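Local structure of FBP protein (Leishmania major, 5OFU) at residues Thr11-Ile16 against Leu31-Gln36; Val91-Ser96 against Asp112-Phe117. The protein probably catalyses hydrolysis of fructose 1,6-bisphosphate to fructose 6-phosphate and phosphate, and binds AMP as well as metal ions. All blocks are in the same frame, centred on the assembly; numbering follows the deposited sequence.

Both contacts belong to the N-terminal part of a class 1 fructose-bisphosphatase and follow one another in series, neither enclosing nor crossing the other. Contact 1 brings the first helix, 12-18, back against helix 27-47, closing a loop of 14 residues. The chain then passes through helix 73-87 before contact 2 joins strands 91-96 and 113-121 side by side; the 15 residues between its segments include strand 103-104, which lies on the other flank of 91-96. L31 links the two contacts: its CD1 is 3.6 Å from V91 CG1, and its CD2 is 3.6 Å from I115 CD1. AMP joins them too, meeting I16 in contact 1 and Y113 in contact 2.

Contact 1 of 2, residues Thr11-Ile16 against Leu31-Gln36; sequences TLTQYI and LMMAIQ. With AMP (adenosine monophosphate), chain E.
Water 1 sits between T13 and Q36 and accepts from both: T13 N lies 3.3 Å from its oxygen, and Q36 NE2, in a weak bond, 2.9 Å. It bridges two helices that run antiparallel (164° between short axes), the pair that carries much of the AMP site. The Q36 amide reaches across because its CG stands opposite the backbone N (chi1 -171°) and the chain beyond stays extended. The other amide atom, OE1, meets T13 OG1 at 3.4 Å, a weak hydrogen bond, while the stem of Q36 lies against L12 CD2. T13 also packs on T13 of the second subunit, so this end of the helix pair borders a subunit interface.

Apolar contacts fill the rest. I16 CD1 rests 3.7 Å from M32 CB, before the M32 chain bends away. M33, bent at chi2, instead swings its methyl inward, where CE is 3.7 Å from T13 CG2 and also touches I16 CG2.

A capping box starts the first helix: Q14 N donates to T11 OG1 at 3.2 Å, and T11 N returns a bond to Q14 OE1 at 3.1 Å, from above the amide plane. At the AMP end, the adenine amino group is held through a weak bond, AMP N6 to I16 O at 2.7 Å, with the angle at hydrogen only 129°.

Contact 2 of 2, residues Val91-Ser96 against Asp112-Phe117; sequences VCVLGS and DYLIFF. With AMP (adenosine monophosphate), chain E.
I115 packs against V91 and L94 across two neighbouring parallel strands of the mixed N-terminal sheet, whose short axes diverge by only 6°. Its CB is 3.9 Å from L94 CD2. CG1 touches both partners, V91 CG1 at 3.5 Å and L94 CD2 at 3.9 Å, and the tip, CD1, ends 3.8 Å from V91 CG1. V91 crosses the I115 side chain at about a right angle, whereas L94 runs alongside it in the same direction. V138 of strand 132-140, the next strand of the sheet, also touches the I115 side chain.

From V93 onward the backbone bonds follow a regular parallel pattern: V93 O accepts from I115 N, I115 O from G95 N at 2.9 Å, and G95 O from F117 N. One bond earlier, C92 N reaches Y113 O; here the pairing slips by one residue between V91 and V93, a beta bulge at the corner of the chain.

Farther along, F117 CG lies between the backbone N and the carbonyl carbon (chi1 62°), which brings the ring back over the neighbouring strand. One ring face receives S96 CA in a CH-pi contact, 4.1 Å from the F117 centroid and 14° off its normal; F81 stacks on the same ring. S96 OG bonds to N78 of helix 73-87.

Just before the strand begins, D112 forms salt bridges to R25 and R140, and the Y113 ring extends to the nucleotide. Two bonds grip its hydroxyl: Y113 OH accepts from AMP O3' at 2.8 Å, and Y113 OH donates to AMP O2P at 2.7 Å, the phosphate oxygen lying in the ring plane.

Contact 1 of 2, residues Thr11-Ile16 against Leu31-Gln36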
loop_
_atom_site.group_PDB
_atom_site.type_symbol
_atom_site.label_atom_id
_atom_site.label_comp_id
_atom_site.label_asym_id
_atom_site.label_seq_id
_atom_site.Cartn_x
_atom_site.Cartn_y
_atom_site.Cartn_z
ATOM N N THR A 11 -16.202 8.746 -6.205
ATOM C CA THR A 11 -15.425 8.818 -4.973
ATOM C C THR A 11 -16.201 9.593 -3.906
ATOM O O THR A 11 -17.107 10.341 -4.229
ATOM C CB THR A 11 -14.062 9.488 -5.208
ATOM O OG1 THR A 11 -14.249 10.848 -5.622
ATOM C CG2 THR A 11 -13.274 8.733 -6.274
ATOM N N LEU A 12 -15.831 9.417 -2.640
ATOM C CA LEU A 12 -16.411 10.207 -1.551
ATOM C C LEU A 12 -16.143 11.696 -1.749
ATOM O O LEU A 12 -17.019 12.515 -1.502
ATOM C CB LEU A 12 -15.853 9.772 -0.198
ATOM C CG LEU A 12 -16.365 10.428 1.095
ATOM C CD1 LEU A 12 -17.879 10.397 1.196
ATOM C CD2 LEU A 12 -15.729 9.740 2.305
ATOM N N THR A 13 -14.949 12.040 -2.214
ATOM C CA THR A 13 -14.607 13.442 -2.474
ATOM C C THR A 13 -15.560 14.113 -3.490
ATOM O O THR A 13 -16.095 15.171 -3.203
ATOM C CB THR A 13 -13.143 13.575 -2.925
ATOM O OG1 THR A 13 -12.300 12.874 -2.007
ATOM C CG2 THR A 13 -12.716 15.032 -2.964
ATOM N N GLN A 14 -15.794 13.469 -4.637
ATOM C CA GLN A 14 -16.822 13.898 -5.605
ATOM C C GLN A 14 -18.209 14.023 -5.002
ATOM O O GLN A 14 -18.888 15.034 -5.187
ATOM C CB GLN A 14 -16.933 12.919 -6.766
ATOM C CG GLN A 14 -15.908 13.150 -7.856
ATOM C CD GLN A 14 -15.588 11.899 -8.654
ATOM O OE1 GLN A 14 -16.223 10.845 -8.499
ATOM N NE2 GLN A 14 -14.579 12.005 -9.517
ATOM N N TYR A 15 -18.628 12.977 -4.305
ATOM C CA TYR A 15 -19.935 12.933 -3.674
ATOM C C TYR A 15 -20.161 14.127 -2.740
ATOM O O TYR A 15 -21.253 14.700 -2.736
ATOM C CB TYR A 15 -20.090 11.601 -2.920
ATOM C CG TYR A 15 -21.349 11.441 -2.104
ATOM C CD1 TYR A 15 -21.374 11.814 -0.755
ATOM C CD2 TYR A 15 -22.504 10.897 -2.663
ATOM C CE1 TYR A 15 -22.514 11.657 0.005
ATOM C CE2 TYR A 15 -23.658 10.739 -1.912
ATOM C CZ TYR A 15 -23.657 11.117 -0.579
ATOM O OH TYR A 15 -24.798 10.962 0.192
ATOM N N ILE A 16 -19.153 14.465 -1.933
ATOM C CA ILE A 16 -19.263 15.556 -0.961
ATOM C C ILE A 16 -19.432 16.892 -1.675
ATOM O O ILE A 16 -20.340 17.662 -1.351
ATOM C CB ILE A 16 -18.049 15.613 -0.004
ATOM C CG1 ILE A 16 -18.066 14.424 0.966
ATOM C CG2 ILE A 16 -18.045 16.906 0.805
ATOM C CD1 ILE A 16 -16.714 14.122 1.566
ATOM N N LEU A 31 -15.334 20.332 6.422
ATOM C CA LEU A 31 -15.460 19.478 7.600
ATOM C C LEU A 31 -15.476 17.995 7.228
ATOM O O LEU A 31 -14.823 17.190 7.872
ATOM C CB LEU A 31 -16.740 19.854 8.355
ATOM C CG LEU A 31 -17.025 19.183 9.690
ATOM C CD1 LEU A 31 -15.975 19.604 10.706
ATOM C CD2 LEU A 31 -18.419 19.559 10.167
ATOM N N MET A 32 -16.231 17.652 6.186
ATOM C CA MET A 32 -16.276 16.285 5.658
ATOM C C MET A 32 -14.936 15.833 5.098
ATOM O O MET A 32 -14.539 14.695 5.304
ATOM C CB MET A 32 -17.326 16.173 4.555
ATOM C CG MET A 32 -18.768 16.387 4.999
ATOM S SD MET A 32 -19.307 15.192 6.234
ATOM C CE MET A 32 -19.227 16.191 7.725
ATOM N N MET A 33 -14.241 16.721 4.388
ATOM C CA MET A 33 -12.890 16.425 3.905
ATOM C C MET A 33 -11.931 16.154 5.057
ATOM O O MET A 33 -11.119 15.223 4.979
ATOM C CB MET A 33 -12.328 17.571 3.058
ATOM C CG MET A 33 -13.048 17.831 1.743
ATOM S SD MET A 33 -13.274 16.362 0.726
ATOM C CE MET A 33 -14.498 16.973 -0.415
ATOM N N ALA A 34 -12.027 16.958 6.114
ATOM C CA ALA A 34 -11.195 16.771 7.303
ATOM C C ALA A 34 -11.450 15.426 7.972
ATOM O O ALA A 34 -10.504 14.754 8.372
ATOM C CB ALA A 34 -11.418 17.894 8.303
ATOM N N ILE A 35 -12.731 15.055 8.088
ATOM C CA ILE A 35 -13.160 13.763 8.648
ATOM C C ILE A 35 -12.642 12.594 7.803
ATOM O O ILE A 35 -12.112 11.635 8.338
ATOM C CB ILE A 35 -14.701 13.699 8.799
ATOM C CG1 ILE A 35 -15.142 14.582 9.968
ATOM C CG2 ILE A 35 -15.200 12.279 9.051
ATOM C CD1 ILE A 35 -16.631 14.899 9.998
ATOM N N GLN A 36 -12.818 12.682 6.491
ATOM C CA GLN A 36 -12.353 11.652 5.565
ATOM C C GLN A 36 -10.852 11.375 5.710
ATOM O O GLN A 36 -10.413 10.226 5.683
ATOM C CB GLN A 36 -12.632 12.085 4.125
ATOM C CG GLN A 36 -12.383 10.989 3.100
ATOM C CD GLN A 36 -12.371 11.489 1.676
ATOM O OE1 GLN A 36 -12.803 12.611 1.389
ATOM N NE2 GLN A 36 -11.876 10.655 0.768
HETATM P P AMP E . -22.223 25.546 5.093
HETATM O O1P AMP E . -21.127 24.904 4.284
HETATM O O2P AMP E . -21.982 25.564 6.581
HETATM O O3P AMP E . -22.704 26.879 4.570
HETATM O "O5'" AMP E . -23.462 24.576 4.793
HETATM C "C5'" AMP E . -24.715 24.761 5.442
HETATM C "C4'" AMP E . -25.593 23.521 5.316
HETATM O "O4'" AMP E . -25.768 23.137 3.950
HETATM C "C3'" AMP E . -25.028 22.303 6.022
HETATM O "O3'" AMP E . -25.382 22.251 7.400
HETATM C "C2'" AMP E . -25.609 21.156 5.238
HETATM O "O2'" AMP E . -26.901 20.776 5.714
HETATM C "C1'" AMP E . -25.688 21.713 3.823
HETATM N N9 AMP E . -24.443 21.291 3.119
HETATM C C8 AMP E . -23.345 22.043 2.883
HETATM N N7 AMP E . -22.400 21.333 2.230
HETATM C C5 AMP E . -22.886 20.103 2.048
HETATM C C6 AMP E . -22.382 18.867 1.439
HETATM N N6 AMP E . -21.158 18.846 0.889
HETATM N N1 AMP E . -23.189 17.785 1.449
HETATM C C2 AMP E . -24.423 17.811 2.001
HETATM N N3 AMP E . -24.939 18.912 2.585
HETATM C C4 AMP E . -24.226 20.067 2.641
HETATM O O HOH W 1 -12.777 9.633 -1.807
#

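Contact 2 of 2, residues Val91-Ser96 against Asp112-Phe117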
loop_
_atom_site.group_PDB
_atom_site.type_symbol
_atom_site.label_atom_id
_atom_site.label_comp_id
_atom_site.label_asym_id
_atom_site.label_seq_id
_atom_site.Cartn_x
_atom_site.Cartn_y
_atom_site.Cartn_z
ATOM N N VAL A 91 -15.312 24.223 12.959
ATOM C CA VAL A 91 -15.875 23.841 14.268
ATOM C C VAL A 91 -15.664 24.932 15.310
ATOM O O VAL A 91 -14.651 25.642 15.256
ATOM C CB VAL A 91 -15.303 22.494 14.793
ATOM C CG1 VAL A 91 -15.272 21.467 13.675
ATOM C CG2 VAL A 91 -13.918 22.660 15.406
ATOM N N CYS A 92 -16.645 25.105 16.201
ATOM C CA CYS A 92 -16.427 25.855 17.440
ATOM C C CYS A 92 -16.262 24.935 18.639
ATOM O O CYS A 92 -15.491 25.270 19.531
ATOM C CB CYS A 92 -17.527 26.877 17.716
ATOM S SG CYS A 92 -19.189 26.218 17.827
ATOM N N VAL A 93 -16.948 23.787 18.650
ATOM C CA VAL A 93 -16.883 22.839 19.770
ATOM C C VAL A 93 -16.585 21.403 19.310
ATOM O O VAL A 93 -17.211 20.910 18.377
ATOM C CB VAL A 93 -18.196 22.846 20.575
ATOM C CG1 VAL A 93 -18.142 21.850 21.719
ATOM C CG2 VAL A 93 -18.469 24.244 21.112
ATOM N N LEU A 94 -15.585 20.777 19.946
ATOM C CA LEU A 94 -15.268 19.350 19.784
ATOM C C LEU A 94 -15.566 18.617 21.077
ATOM O O LEU A 94 -15.281 19.136 22.159
ATOM C CB LEU A 94 -13.785 19.120 19.497
ATOM C CG LEU A 94 -13.220 19.356 18.111
ATOM C CD1 LEU A 94 -11.790 18.835 18.059
ATOM C CD2 LEU A 94 -14.071 18.678 17.054
ATOM N N GLY A 95 -16.132 17.425 20.961
ATOM C CA GLY A 95 -16.335 16.555 22.110
ATOM C C GLY A 95 -15.885 15.158 21.771
ATOM O O GLY A 95 -16.483 14.514 20.910
ATOM N N SER A 96 -14.794 14.716 22.393
ATOM C CA SER A 96 -14.340 13.319 22.276
ATOM C C SER A 96 -14.924 12.559 23.433
ATOM O O SER A 96 -14.833 13.023 24.566
ATOM C CB SER A 96 -12.818 13.215 22.325
ATOM O OG SER A 96 -12.429 11.857 22.376
ATOM N N ASP A 112 -19.371 27.388 13.056
ATOM C CA ASP A 112 -20.577 27.237 13.883
ATOM C C ASP A 112 -21.042 25.780 13.999
ATOM O O ASP A 112 -22.212 25.532 14.282
ATOM C CB ASP A 112 -21.694 28.156 13.355
ATOM C CG ASP A 112 -22.165 27.769 11.967
ATOM O OD1 ASP A 112 -21.296 27.529 11.100
ATOM O OD2 ASP A 112 -23.389 27.738 11.723
ATOM N N TYR A 113 -20.122 24.832 13.780
ATOM C CA TYR A 113 -20.423 23.404 13.888
ATOM C C TYR A 113 -19.881 22.830 15.190
ATOM O O TYR A 113 -18.779 23.187 15.616
ATOM C CB TYR A 113 -19.878 22.631 12.687
ATOM C CG TYR A 113 -20.684 22.883 11.444
ATOM C CD1 TYR A 113 -21.945 22.336 11.304
ATOM C CD2 TYR A 113 -20.191 23.668 10.405
ATOM C CE1 TYR A 113 -22.705 22.570 10.171
ATOM C CE2 TYR A 113 -20.947 23.901 9.261
ATOM C CZ TYR A 113 -22.213 23.348 9.151
ATOM O OH TYR A 113 -23.011 23.571 8.044
ATOM N N LEU A 114 -20.693 21.989 15.837
ATOM C CA LEU A 114 -20.286 21.207 17.008
ATOM C C LEU A 114 -20.171 19.763 16.557
ATOM O O LEU A 114 -21.126 19.242 15.979
ATOM C CB LEU A 114 -21.326 21.291 18.129
ATOM C CG LEU A 114 -21.732 22.667 18.678
ATOM C CD1 LEU A 114 -22.781 23.324 17.803
ATOM C CD2 LEU A 114 -22.252 22.559 20.106
ATOM N N ILE A 115 -19.007 19.143 16.768
ATOM C CA ILE A 115 -18.777 17.723 16.421
ATOM C C ILE A 115 -18.614 16.927 17.704
ATOM O O ILE A 115 -17.828 17.294 18.575
ATOM C CB ILE A 115 -17.487 17.456 15.588
ATOM C CG1 ILE A 115 -17.124 18.627 14.686
ATOM C CG2 ILE A 115 -17.631 16.177 14.768
ATOM C CD1 ILE A 115 -18.226 19.086 13.756
ATOM N N PHE A 116 -19.367 15.849 17.827
ATOM C CA PHE A 116 -19.184 14.920 18.929
ATOM C C PHE A 116 -18.825 13.577 18.329
ATOM O O PHE A 116 -19.502 13.111 17.408
ATOM C CB PHE A 116 -20.434 14.859 19.803
ATOM C CG PHE A 116 -20.702 16.144 20.513
ATOM C CD1 PHE A 116 -20.070 16.430 21.718
ATOM C CD2 PHE A 116 -21.536 17.091 19.958
ATOM C CE1 PHE A 116 -20.292 17.635 22.371
ATOM C CE2 PHE A 116 -21.756 18.298 20.602
ATOM C CZ PHE A 116 -21.131 18.571 21.811
ATOM N N PHE A 117 -17.746 12.980 18.825
ATOM C CA PHE A 117 -17.237 11.766 18.228
ATOM C C PHE A 117 -16.656 10.796 19.240
ATOM O O PHE A 117 -16.203 11.189 20.316
ATOM C CB PHE A 117 -16.184 12.109 17.163
ATOM C CG PHE A 117 -14.977 12.817 17.704
ATOM C CD1 PHE A 117 -15.003 14.181 17.921
ATOM C CD2 PHE A 117 -13.820 12.119 18.001
ATOM C CE1 PHE A 117 -13.898 14.840 18.428
ATOM C CE2 PHE A 117 -12.699 12.778 18.498
ATOM C CZ PHE A 117 -12.738 14.141 18.710
HETATM P P AMP E . -22.223 25.546 5.093
HETATM O O1P AMP E . -21.127 24.904 4.284
HETATM O O2P AMP E . -21.982 25.564 6.581
HETATM O O3P AMP E . -22.704 26.879 4.570
HETATM O "O5'" AMP E . -23.462 24.576 4.793
HETATM C "C5'" AMP E . -24.715 24.761 5.442
HETATM C "C4'" AMP E . -25.593 23.521 5.316
HETATM O "O4'" AMP E . -25.768 23.137 3.950
HETATM C "C3'" AMP E . -25.028 22.303 6.022
HETATM O "O3'" AMP E . -25.382 22.251 7.400
HETATM C "C2'" AMP E . -25.609 21.156 5.238
HETATM O "O2'" AMP E . -26.901 20.776 5.714
HETATM C "C1'" AMP E . -25.688 21.713 3.823
HETATM N N9 AMP E . -24.443 21.291 3.119
HETATM C C8 AMP E . -23.345 22.043 2.883
HETATM N N7 AMP E . -22.400 21.333 2.230
HETATM C C5 AMP E . -22.886 20.103 2.048
HETATM C C6 AMP E . -22.382 18.867 1.439
HETATM N N6 AMP E . -21.158 18.846 0.889
HETATM N N1 AMP E . -23.189 17.785 1.449
HETATM C C2 AMP E . -24.423 17.811 2.001
HETATM N N3 AMP E . -24.939 18.912 2.585
HETATM C C4 AMP E . -24.226 20.067 2.641
#